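Local coordinates for protein nucleoporin NUP170 (Chaetomium thermophilum, PDB 5HAX) that probably acts as a structural scaffold nucleoporin of the nuclear pore complex, its beta-propeller joined to an alpha-helical region, at residues Asp20-Tyr29 / Ile414-Tyr425; Phe494-Val502 / Met548-Ala559. All blocks are in the same frame, centred on the assembly; numbering follows the deposited sequence.

Contact 1 is mostly buried, its centre about 19 Å from the centre of the chain, whereas contact 2 lies farther out, at about 28 Å, and is partly buried. Their own centres are about 31 Å apart, with nearest atoms about 14 Å apart, so neither touches the other. Contact 1 ties an N-terminal loop to the chain between propeller strands 403-409 and 427-433, mixing aromatic packing with waters and charges. Contact 2 crosses two helices through mainly apolar packing on side chains and backbone, with no hydrogen bond between the segments. No element is shared directly, but helix 522-533 borders both: Glu524 pairs with Lys415 of contact 1, and Thr525 touches Phe494 of contact 2.

Contact 1 of 2, residues Asp20-Tyr29 / Ile414-Tyr425. With EDO (1,2-ethanediol), chain G.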
loop_
_atom_site.group_PDB
_atom_site.type_symbol
_atom_site.label_atom_id
_atom_site.label_comp_id
_atom_site.label_asym_id
_atom_site.label_seq_id
_atom_site.Cartn_x
_atom_site.Cartn_y
_atom_site.Cartn_z
ATOM N N ASP A 20 -18.998 0.230 -0.831
ATOM C CA ASP A 20 -17.557 0.113 -1.029
ATOM C C ASP A 20 -16.865 -0.406 0.224
ATOM O O ASP A 20 -15.892 -1.161 0.132
ATOM C CB ASP A 20 -16.964 1.466 -1.432
ATOM C CG ASP A 20 -16.962 1.692 -2.939
ATOM O OD1 ASP A 20 -17.058 0.711 -3.706
ATOM O OD2 ASP A 20 -16.842 2.864 -3.362
ATOM N N ASP A 21 -17.345 -0.008 1.403
ATOM C CA ASP A 21 -16.742 -0.448 2.654
ATOM C C ASP A 21 -17.154 -1.862 3.044
ATOM O O ASP A 21 -16.699 -2.357 4.080
ATOM C CB ASP A 21 -17.101 0.523 3.786
ATOM C CG ASP A 21 -16.311 1.820 3.719
ATOM O OD1 ASP A 21 -15.166 1.806 3.217
ATOM O OD2 ASP A 21 -16.835 2.856 4.177
ATOM N N SER A 22 -17.998 -2.514 2.248
ATOM C CA SER A 22 -18.359 -3.908 2.454
ATOM C C SER A 22 -17.555 -4.848 1.563
ATOM O O SER A 22 -17.911 -6.026 1.442
ATOM C CB SER A 22 -19.858 -4.104 2.212
ATOM O OG SER A 22 -20.175 -3.977 0.837
ATOM N N TYR A 23 -16.492 -4.352 0.934
ATOM C CA TYR A 23 -15.639 -5.202 0.116
ATOM C C TYR A 23 -15.080 -6.340 0.968
ATOM O O TYR A 23 -14.617 -6.094 2.090
ATOM C CB TYR A 23 -14.501 -4.384 -0.495
ATOM C CG TYR A 23 -13.529 -5.205 -1.311
ATOM C CD1 TYR A 23 -13.783 -5.488 -2.644
ATOM C CD2 TYR A 23 -12.363 -5.698 -0.747
ATOM C CE1 TYR A 23 -12.903 -6.239 -3.393
ATOM C CE2 TYR A 23 -11.475 -6.450 -1.489
ATOM C CZ TYR A 23 -11.751 -6.719 -2.812
ATOM O OH TYR A 23 -10.876 -7.469 -3.560
ATOM N N PRO A 24 -15.103 -7.586 0.484
ATOM C CA PRO A 24 -14.748 -8.725 1.344
ATOM C C PRO A 24 -13.366 -8.593 1.975
ATOM O O PRO A 24 -12.408 -8.149 1.340
ATOM C CB PRO A 24 -14.805 -9.919 0.385
ATOM C CG PRO A 24 -15.737 -9.506 -0.683
ATOM C CD PRO A 24 -15.560 -8.026 -0.846
ATOM N N ASP A 25 -13.278 -8.992 3.241
ATOM C CA ASP A 25 -12.009 -9.048 3.946
ATOM C C ASP A 25 -11.228 -10.294 3.538
ATOM O O ASP A 25 -11.780 -11.261 3.007
ATOM C CB ASP A 25 -12.231 -9.044 5.458
ATOM C CG ASP A 25 -13.126 -10.179 5.922
ATOM O OD1 ASP A 25 -12.594 -11.225 6.343
ATOM O OD2 ASP A 25 -14.363 -10.029 5.861
ATOM N N LEU A 26 -9.919 -10.259 3.806
ATOM C CA LEU A 26 -9.031 -11.332 3.367
ATOM C C LEU A 26 -9.456 -12.683 3.932
ATOM O O LEU A 26 -9.449 -13.689 3.213
ATOM C CB LEU A 26 -7.593 -11.019 3.779
ATOM C CG LEU A 26 -6.533 -11.992 3.258
ATOM C CD1 LEU A 26 -6.332 -11.793 1.766
ATOM C CD2 LEU A 26 -5.222 -11.829 4.012
ATOM N N ASP A 27 -9.812 -12.732 5.221
ATOM C CA ASP A 27 -10.234 -13.992 5.830
ATOM C C ASP A 27 -11.415 -14.610 5.094
ATOM O O ASP A 27 -11.585 -15.834 5.115
ATOM C CB ASP A 27 -10.613 -13.781 7.299
ATOM C CG ASP A 27 -9.419 -13.462 8.180
ATOM O OD1 ASP A 27 -9.630 -12.915 9.284
ATOM O OD2 ASP A 27 -8.273 -13.755 7.782
ATOM N N SER A 28 -12.233 -13.787 4.434
ATOM C CA SER A 28 -13.484 -14.273 3.864
ATOM C C SER A 28 -13.285 -14.980 2.531
ATOM O O SER A 28 -14.061 -15.886 2.203
ATOM C CB SER A 28 -14.468 -13.117 3.688
ATOM O OG SER A 28 -14.776 -12.523 4.938
ATOM N N TYR A 29 -12.278 -14.588 1.746
ATOM C CA TYR A 29 -11.983 -15.267 0.491
ATOM C C TYR A 29 -10.692 -16.072 0.545
ATOM O O TYR A 29 -10.285 -16.634 -0.478
ATOM C CB TYR A 29 -11.953 -14.264 -0.677
ATOM C CG TYR A 29 -10.846 -13.229 -0.689
ATOM C CD1 TYR A 29 -11.071 -11.935 -0.236
ATOM C CD2 TYR A 29 -9.593 -13.529 -1.208
ATOM C CE1 TYR A 29 -10.069 -10.980 -0.271
ATOM C CE2 TYR A 29 -8.588 -12.583 -1.247
ATOM C CZ TYR A 29 -8.830 -11.311 -0.780
ATOM O OH TYR A 29 -7.827 -10.369 -0.822
ATOM N N ILE A 414 -13.631 -10.164 -7.154
ATOM C CA ILE A 414 -13.928 -10.393 -5.741
ATOM C C ILE A 414 -15.101 -9.527 -5.298
ATOM O O ILE A 414 -15.943 -9.954 -4.499
ATOM C CB ILE A 414 -12.675 -10.124 -4.884
ATOM C CG1 ILE A 414 -11.586 -11.160 -5.191
ATOM C CG2 ILE A 414 -13.020 -10.148 -3.394
ATOM C CD1 ILE A 414 -10.244 -10.857 -4.540
ATOM N N LYS A 415 -15.170 -8.293 -5.801
ATOM C CA LYS A 415 -16.216 -7.371 -5.375
ATOM C C LYS A 415 -17.586 -7.792 -5.897
ATOM O O LYS A 415 -18.595 -7.597 -5.211
ATOM C CB LYS A 415 -15.873 -5.956 -5.843
ATOM C CG LYS A 415 -16.900 -4.899 -5.472
ATOM C CD LYS A 415 -16.387 -3.504 -5.795
ATOM C CE LYS A 415 -17.424 -2.436 -5.477
ATOM N NZ LYS A 415 -18.605 -2.509 -6.384
ATOM N N VAL A 416 -17.636 -8.379 -7.094
ATOM C CA VAL A 416 -18.901 -8.780 -7.703
ATOM C C VAL A 416 -19.360 -10.166 -7.260
ATOM O O VAL A 416 -20.563 -10.459 -7.330
ATOM C CB VAL A 416 -18.767 -8.732 -9.238
ATOM C CG1 VAL A 416 -20.029 -9.234 -9.936
ATOM C CG2 VAL A 416 -18.449 -7.319 -9.688
ATOM N N THR A 417 -18.446 -11.018 -6.795
ATOM C CA THR A 417 -18.780 -12.402 -6.476
ATOM C C THR A 417 -19.939 -12.482 -5.491
ATOM O O THR A 417 -19.953 -11.793 -4.466
ATOM C CB THR A 417 -17.554 -13.112 -5.899
ATOM O OG1 THR A 417 -16.524 -13.167 -6.893
ATOM C CG2 THR A 417 -17.901 -14.532 -5.456
ATOM N N GLN A 418 -20.901 -13.341 -5.808
ATOM C CA GLN A 418 -22.061 -13.565 -4.958
ATOM C C GLN A 418 -22.515 -15.018 -5.099
ATOM O O GLN A 418 -22.536 -15.552 -6.208
ATOM C CB GLN A 418 -23.197 -12.610 -5.337
ATOM C CG GLN A 418 -23.903 -11.974 -4.152
ATOM C CD GLN A 418 -22.994 -11.059 -3.357
ATOM O OE1 GLN A 418 -22.362 -10.159 -3.913
ATOM N NE2 GLN A 418 -22.918 -11.285 -2.051
ATOM N N PRO A 419 -22.873 -15.674 -3.981
ATOM C CA PRO A 419 -22.884 -15.192 -2.595
ATOM C C PRO A 419 -21.506 -15.234 -1.943
ATOM O O PRO A 419 -20.516 -15.537 -2.611
ATOM C CB PRO A 419 -23.841 -16.162 -1.903
ATOM C CG PRO A 419 -23.644 -17.437 -2.634
ATOM C CD PRO A 419 -23.367 -17.060 -4.072
ATOM N N ALA A 420 -21.457 -14.937 -0.642
ATOM C CA ALA A 420 -20.185 -14.906 0.071
ATOM C C ALA A 420 -19.514 -16.273 0.090
ATOM O O ALA A 420 -18.281 -16.358 0.119
ATOM C CB ALA A 420 -20.402 -14.403 1.497
ATOM N N SER A 421 -20.300 -17.352 0.075
ATOM C CA SER A 421 -19.733 -18.694 0.105
ATOM C C SER A 421 -19.012 -19.059 -1.186
ATOM O O SER A 421 -18.304 -20.071 -1.209
ATOM C CB SER A 421 -20.834 -19.720 0.384
ATOM O OG SER A 421 -21.760 -19.778 -0.686
ATOM N N ALA A 422 -19.178 -18.273 -2.247
ATOM C CA ALA A 422 -18.498 -18.509 -3.513
ATOM C C ALA A 422 -17.194 -17.730 -3.636
ATOM O O ALA A 422 -16.563 -17.770 -4.697
ATOM C CB ALA A 422 -19.423 -18.149 -4.679
ATOM N N LEU A 423 -16.776 -17.035 -2.582
ATOM C CA LEU A 423 -15.578 -16.209 -2.648
ATOM C C LEU A 423 -14.324 -17.072 -2.707
ATOM O O LEU A 423 -14.147 -17.989 -1.898
ATOM C CB LEU A 423 -15.513 -15.281 -1.436
ATOM C CG LEU A 423 -16.373 -14.018 -1.498
ATOM C CD1 LEU A 423 -16.430 -13.353 -0.133
ATOM C CD2 LEU A 423 -15.837 -13.055 -2.548
ATOM N N LYS A 424 -13.448 -16.765 -3.662
ATOM C CA LYS A 424 -12.145 -17.400 -3.774
ATOM C C LYS A 424 -11.088 -16.330 -4.015
ATOM O O LYS A 424 -11.393 -15.197 -4.393
ATOM C CB LYS A 424 -12.109 -18.430 -4.910
ATOM C CG LYS A 424 -13.203 -19.483 -4.836
ATOM C CD LYS A 424 -12.928 -20.621 -5.807
ATOM C CE LYS A 424 -14.188 -21.403 -6.136
ATOM N NZ LYS A 424 -14.563 -21.247 -7.570
ATOM N N TYR A 425 -9.829 -16.714 -3.795
ATOM C CA TYR A 425 -8.690 -15.806 -3.951
ATOM C C TYR A 425 -8.328 -15.691 -5.435
ATOM O O TYR A 425 -7.288 -16.161 -5.903
ATOM C CB TYR A 425 -7.513 -16.302 -3.119
ATOM C CG TYR A 425 -6.312 -15.374 -3.055
ATOM C CD1 TYR A 425 -6.334 -14.113 -3.640
ATOM C CD2 TYR A 425 -5.146 -15.770 -2.407
ATOM C CE1 TYR A 425 -5.233 -13.278 -3.579
ATOM C CE2 TYR A 425 -4.044 -14.941 -2.342
ATOM C CZ TYR A 425 -4.092 -13.698 -2.930
ATOM O OH TYR A 425 -2.991 -12.874 -2.866
HETATM C C1 EDO G . -9.410 -17.377 7.809
HETATM O O1 EDO G . -10.494 -17.483 6.881
HETATM C C2 EDO G . -8.658 -18.701 7.872
HETATM O O2 EDO G . -8.265 -19.090 6.551
HETATM O O HOH W 1 -19.543 -0.184 -4.173
HETATM O O HOH W 2 -16.716 -16.254 2.658
HETATM O O HOH W 3 -9.566 -19.076 -2.034
#
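Ile414 points its CD1 methyl at the face of the Tyr29 ring, 4.1 Å from the centroid and only 12° off the ring normal, which meets the geometry of a CH-pi contact. Tyr29 CG sits between its backbone N and carbonyl carbon (chi1 67°), a torsion that swings the ring over Ile414 and carries its CE2 edge to Tyr425. There CE2 lies 3.6 Å from Tyr425 CD1, the two planes inclined at 55°. Tyr23 comes to Ile414 from another side, its OH 3.4 Å from Ile414 CG2, while its CD1 edge lies 3.8 Å from Lys415 CB, close to the ring plane. Trimming Tyr23 to an alanine is likely to open a gap beside Ile414 CG2 and leave Lys415 CB without its aromatic neighbour. Next to Tyr23, Pro24 CB packs 3.8 Å from Leu423 CD1. At one end Asp20 OD1 and Lys415 NZ stand 4.5 Å apart, too far for a salt bridge, and are joined by a water whose bond to the lysine is weak. No direct hydrogen bond crosses the contact; one water links Ser28 O to Ala420 O, and another accepts from Tyr425 N and probably donates to Tyr29 O. The loop from helix 5-20 is thus held to the propeller by apolar packing, with waters between polar atoms, while Asp20 and Lys415 find their salt bridges in neighbouring helices, with Arg597 and Glu524 respectively.

Contact 2 of 2, residues Phe494-Val502 / Met548-Ala559; sequences FAKALGNCV and MDRNTENLARAA
Leu555 reaches from helix 549-562 toward residues 498-502, and its atoms trace the crossing. Its CB lies 4.2 Å from Leu498 CD2. About CB-CG, the CD1 branch is anti to CA (chi2 177°), which carries that methyl on to the opposing backbone, where it comes 3.3 Å from Leu498 O and 3.7 Å from Val502 N. The same methyl is flanked by Cys501 CB and Val502 CG2, each 4.0 Å away, so it packs among Leu498, Cys501 and Val502. Leu498 answers in the reverse direction: its CD2 rests against the backbone of the second helix, 3.6 Å from Ala556 N. The axes pass 8.9 Å apart at an angle of 102°, and near the crossing Gly499 CA faces Thr552 OG1. That threonine turns its CG2 to Ala495 O, while its hydroxyl donates to Met548 O at 2.7 Å. Thr552 N also donates to Met548 O, from the opposite face of the carbonyl plane, so this oxygen is gripped twice at the start of the helix. Farther along, Ala559 CB sits at the edge of the Phe494 ring, which Phe516 meets edge-to-face. With no hydrogen bond across it, this nearly perpendicular helix pair rests on dispersion and shape; the bond to Met548 O satisfies the Thr552 hydroxyl within its own segment, consistent with its place in an otherwise largely apolar interface.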
loop_
_atom_site.group_PDB
_atom_site.type_symbol
_atom_site.label_atom_id
_atom_site.label_comp_id
_atom_site.label_asym_id
_atom_site.label_seq_id
_atom_site.Cartn_x
_atom_site.Cartn_y
_atom_site.Cartn_z
ATOM N N PHE A 494 -8.679 0.220 -18.698
ATOM C CA PHE A 494 -9.774 0.600 -19.581
ATOM C C PHE A 494 -9.317 1.625 -20.613
ATOM O O PHE A 494 -9.631 1.501 -21.803
ATOM C CB PHE A 494 -10.938 1.144 -18.756
ATOM C CG PHE A 494 -12.213 1.289 -19.531
ATOM C CD1 PHE A 494 -12.635 2.532 -19.974
ATOM C CD2 PHE A 494 -12.989 0.181 -19.820
ATOM C CE1 PHE A 494 -13.808 2.665 -20.688
ATOM C CE2 PHE A 494 -14.164 0.308 -20.533
ATOM C CZ PHE A 494 -14.573 1.552 -20.969
ATOM N N ALA A 495 -8.561 2.636 -20.178
ATOM C CA ALA A 495 -8.066 3.645 -21.108
ATOM C C ALA A 495 -7.120 3.035 -22.135
ATOM O O ALA A 495 -7.207 3.343 -23.330
ATOM C CB ALA A 495 -7.365 4.762 -20.335
ATOM N N LYS A 496 -6.207 2.171 -21.688
ATOM C CA LYS A 496 -5.271 1.534 -22.608
ATOM C C LYS A 496 -6.005 0.662 -23.618
ATOM O O LYS A 496 -5.714 0.709 -24.819
ATOM C CB LYS A 496 -4.255 0.710 -21.817
ATOM C CG LYS A 496 -3.131 0.096 -22.643
ATOM C CD LYS A 496 -1.939 1.034 -22.774
ATOM C CE LYS A 496 -0.684 0.269 -23.171
ATOM N NZ LYS A 496 0.520 1.143 -23.218
ATOM N N ALA A 497 -6.967 -0.137 -23.149
ATOM C CA ALA A 497 -7.732 -0.998 -24.048
ATOM C C ALA A 497 -8.483 -0.175 -25.088
ATOM O O ALA A 497 -8.468 -0.498 -26.281
ATOM C CB ALA A 497 -8.701 -1.861 -23.242
ATOM N N LEU A 498 -9.148 0.898 -24.651
ATOM C CA LEU A 498 -9.839 1.773 -25.592
ATOM C C LEU A 498 -8.870 2.411 -26.576
ATOM O O LEU A 498 -9.217 2.616 -27.745
ATOM C CB LEU A 498 -10.613 2.853 -24.836
ATOM C CG LEU A 498 -12.099 2.587 -24.589
ATOM C CD1 LEU A 498 -12.332 1.229 -23.942
ATOM C CD2 LEU A 498 -12.685 3.699 -23.736
ATOM N N GLY A 499 -7.654 2.731 -26.125
ATOM C CA GLY A 499 -6.659 3.285 -27.028
ATOM C C GLY A 499 -6.339 2.367 -28.191
ATOM O O GLY A 499 -5.944 2.832 -29.263
ATOM N N ASN A 500 -6.506 1.056 -28.000
ATOM C CA ASN A 500 -6.321 0.099 -29.084
ATOM C C ASN A 500 -7.552 -0.020 -29.972
ATOM O O ASN A 500 -7.448 -0.559 -31.079
ATOM C CB ASN A 500 -5.968 -1.278 -28.520
ATOM C CG ASN A 500 -4.722 -1.254 -27.656
ATOM O OD1 ASN A 500 -3.849 -0.403 -27.828
ATOM N ND2 ASN A 500 -4.633 -2.193 -26.720
ATOM N N CYS A 501 -8.705 0.461 -29.513
ATOM C CA CYS A 501 -9.939 0.425 -30.285
ATOM C C CYS A 501 -10.149 1.679 -31.123
ATOM O O CYS A 501 -11.144 1.757 -31.852
ATOM C CB CYS A 501 -11.138 0.235 -29.348
ATOM S SG CYS A 501 -11.166 -1.352 -28.488
ATOM N N VAL A 502 -9.243 2.657 -31.035
ATOM C CA VAL A 502 -9.393 3.893 -31.802
ATOM C C VAL A 502 -9.488 3.589 -33.292
ATOM O O VAL A 502 -10.261 4.221 -34.023
ATOM C CB VAL A 502 -8.225 4.851 -31.495
ATOM C CG1 VAL A 502 -8.292 6.092 -32.380
ATOM C CG2 VAL A 502 -8.229 5.239 -30.023
ATOM N N MET A 548 -4.808 11.127 -29.752
ATOM C CA MET A 548 -4.893 9.819 -29.113
ATOM C C MET A 548 -5.661 9.915 -27.799
ATOM O O MET A 548 -6.595 9.147 -27.560
ATOM C CB MET A 548 -3.494 9.249 -28.869
ATOM C CG MET A 548 -3.481 7.862 -28.231
ATOM S SD MET A 548 -4.168 6.582 -29.300
ATOM C CE MET A 548 -2.802 5.422 -29.344
ATOM N N ASP A 549 -5.265 10.861 -26.943
ATOM C CA ASP A 549 -5.955 11.025 -25.669
ATOM C C ASP A 549 -7.335 11.644 -25.851
ATOM O O ASP A 549 -8.258 11.315 -25.100
ATOM C CB ASP A 549 -5.109 11.867 -24.712
ATOM C CG ASP A 549 -3.975 11.076 -24.085
ATOM O OD1 ASP A 549 -4.165 9.873 -23.801
ATOM O OD2 ASP A 549 -2.891 11.659 -23.869
ATOM N N ARG A 550 -7.505 12.532 -26.834
ATOM C CA ARG A 550 -8.843 13.040 -27.125
ATOM C C ARG A 550 -9.728 11.942 -27.703
ATOM O O ARG A 550 -10.915 11.854 -27.367
ATOM C CB ARG A 550 -8.778 14.228 -28.088
ATOM C CG ARG A 550 -10.162 14.752 -28.496
ATOM C CD ARG A 550 -10.089 15.957 -29.430
ATOM N NE ARG A 550 -9.682 15.593 -30.789
ATOM C CZ ARG A 550 -10.488 15.560 -31.851
ATOM N NH1 ARG A 550 -9.997 15.214 -33.034
ATOM N NH2 ARG A 550 -11.775 15.875 -31.749
ATOM N N ASN A 551 -9.170 11.100 -28.575
ATOM C CA ASN A 551 -9.944 10.002 -29.143
ATOM C C ASN A 551 -10.281 8.961 -28.085
ATOM O O ASN A 551 -11.383 8.401 -28.087
ATOM C CB ASN A 551 -9.180 9.365 -30.302
ATOM C CG ASN A 551 -9.142 10.249 -31.535
ATOM O OD1 ASN A 551 -10.133 10.890 -31.886
ATOM N ND2 ASN A 551 -7.993 10.286 -32.199
ATOM N N THR A 552 -9.345 8.685 -27.174
ATOM C CA THR A 552 -9.624 7.752 -26.087
ATOM C C THR A 552 -10.736 8.281 -25.191
ATOM O O THR A 552 -11.648 7.536 -24.815
ATOM C CB THR A 552 -8.355 7.496 -25.272
ATOM O OG1 THR A 552 -7.344 6.941 -26.123
ATOM C CG2 THR A 552 -8.630 6.531 -24.122
ATOM N N GLU A 553 -10.676 9.567 -24.840
ATOM C CA GLU A 553 -11.729 10.161 -24.025
ATOM C C GLU A 553 -13.052 10.216 -24.778
ATOM O O GLU A 553 -14.119 10.087 -24.166
ATOM C CB GLU A 553 -11.309 11.557 -23.569
ATOM C CG GLU A 553 -10.128 11.558 -22.602
ATOM C CD GLU A 553 -9.666 12.957 -22.237
ATOM O OE1 GLU A 553 -10.345 13.933 -22.624
ATOM O OE2 GLU A 553 -8.622 13.079 -21.563
ATOM N N ASN A 554 -13.006 10.400 -26.099
ATOM C CA ASN A 554 -14.231 10.391 -26.891
ATOM C C ASN A 554 -14.789 8.979 -27.020
ATOM O O ASN A 554 -16.010 8.787 -27.035
ATOM C CB ASN A 554 -13.971 11.003 -28.269
ATOM C CG ASN A 554 -13.874 12.517 -28.225
ATOM O OD1 ASN A 554 -14.523 13.170 -27.406
ATOM N ND2 ASN A 554 -13.065 13.084 -29.110
ATOM N N LEU A 555 -13.910 7.979 -27.126
ATOM C CA LEU A 555 -14.365 6.594 -27.081
ATOM C C LEU A 555 -14.986 6.269 -25.730
ATOM O O LEU A 555 -16.026 5.601 -25.657
ATOM C CB LEU A 555 -13.203 5.643 -27.366
ATOM C CG LEU A 555 -13.143 4.995 -28.749
ATOM C CD1 LEU A 555 -11.886 4.149 -28.866
ATOM C CD2 LEU A 555 -14.378 4.150 -29.013
ATOM N N ALA A 556 -14.355 6.729 -24.647
ATOM C CA ALA A 556 -14.913 6.523 -23.316
ATOM C C ALA A 556 -16.289 7.165 -23.195
ATOM O O ALA A 556 -17.206 6.579 -22.608
ATOM C CB ALA A 556 -13.958 7.083 -22.262
ATOM N N ARG A 557 -16.451 8.375 -23.742
ATOM C CA ARG A 557 -17.773 8.993 -23.799
ATOM C C ARG A 557 -18.757 8.115 -24.562
ATOM O O ARG A 557 -19.900 7.927 -24.128
ATOM C CB ARG A 557 -17.682 10.375 -24.449
ATOM C CG ARG A 557 -19.033 10.993 -24.809
ATOM C CD ARG A 557 -18.874 12.334 -25.510
ATOM N NE ARG A 557 -18.148 12.220 -26.772
ATOM C CZ ARG A 557 -17.956 13.227 -27.621
ATOM N NH1 ARG A 557 -18.439 14.434 -27.348
ATOM N NH2 ARG A 557 -17.282 13.029 -28.745
ATOM N N ALA A 558 -18.332 7.576 -25.707
ATOM C CA ALA A 558 -19.220 6.738 -26.507
ATOM C C ALA A 558 -19.630 5.485 -25.745
ATOM O O ALA A 558 -20.771 5.022 -25.863
ATOM C CB ALA A 558 -18.543 6.368 -27.825
ATOM N N ALA A 559 -18.713 4.920 -24.957
ATOM C CA ALA A 559 -19.041 3.731 -24.179
ATOM C C ALA A 559 -19.998 4.065 -23.043
ATOM O O ALA A 559 -20.889 3.272 -22.717
ATOM C CB ALA A 559 -17.762 3.094 -23.633
#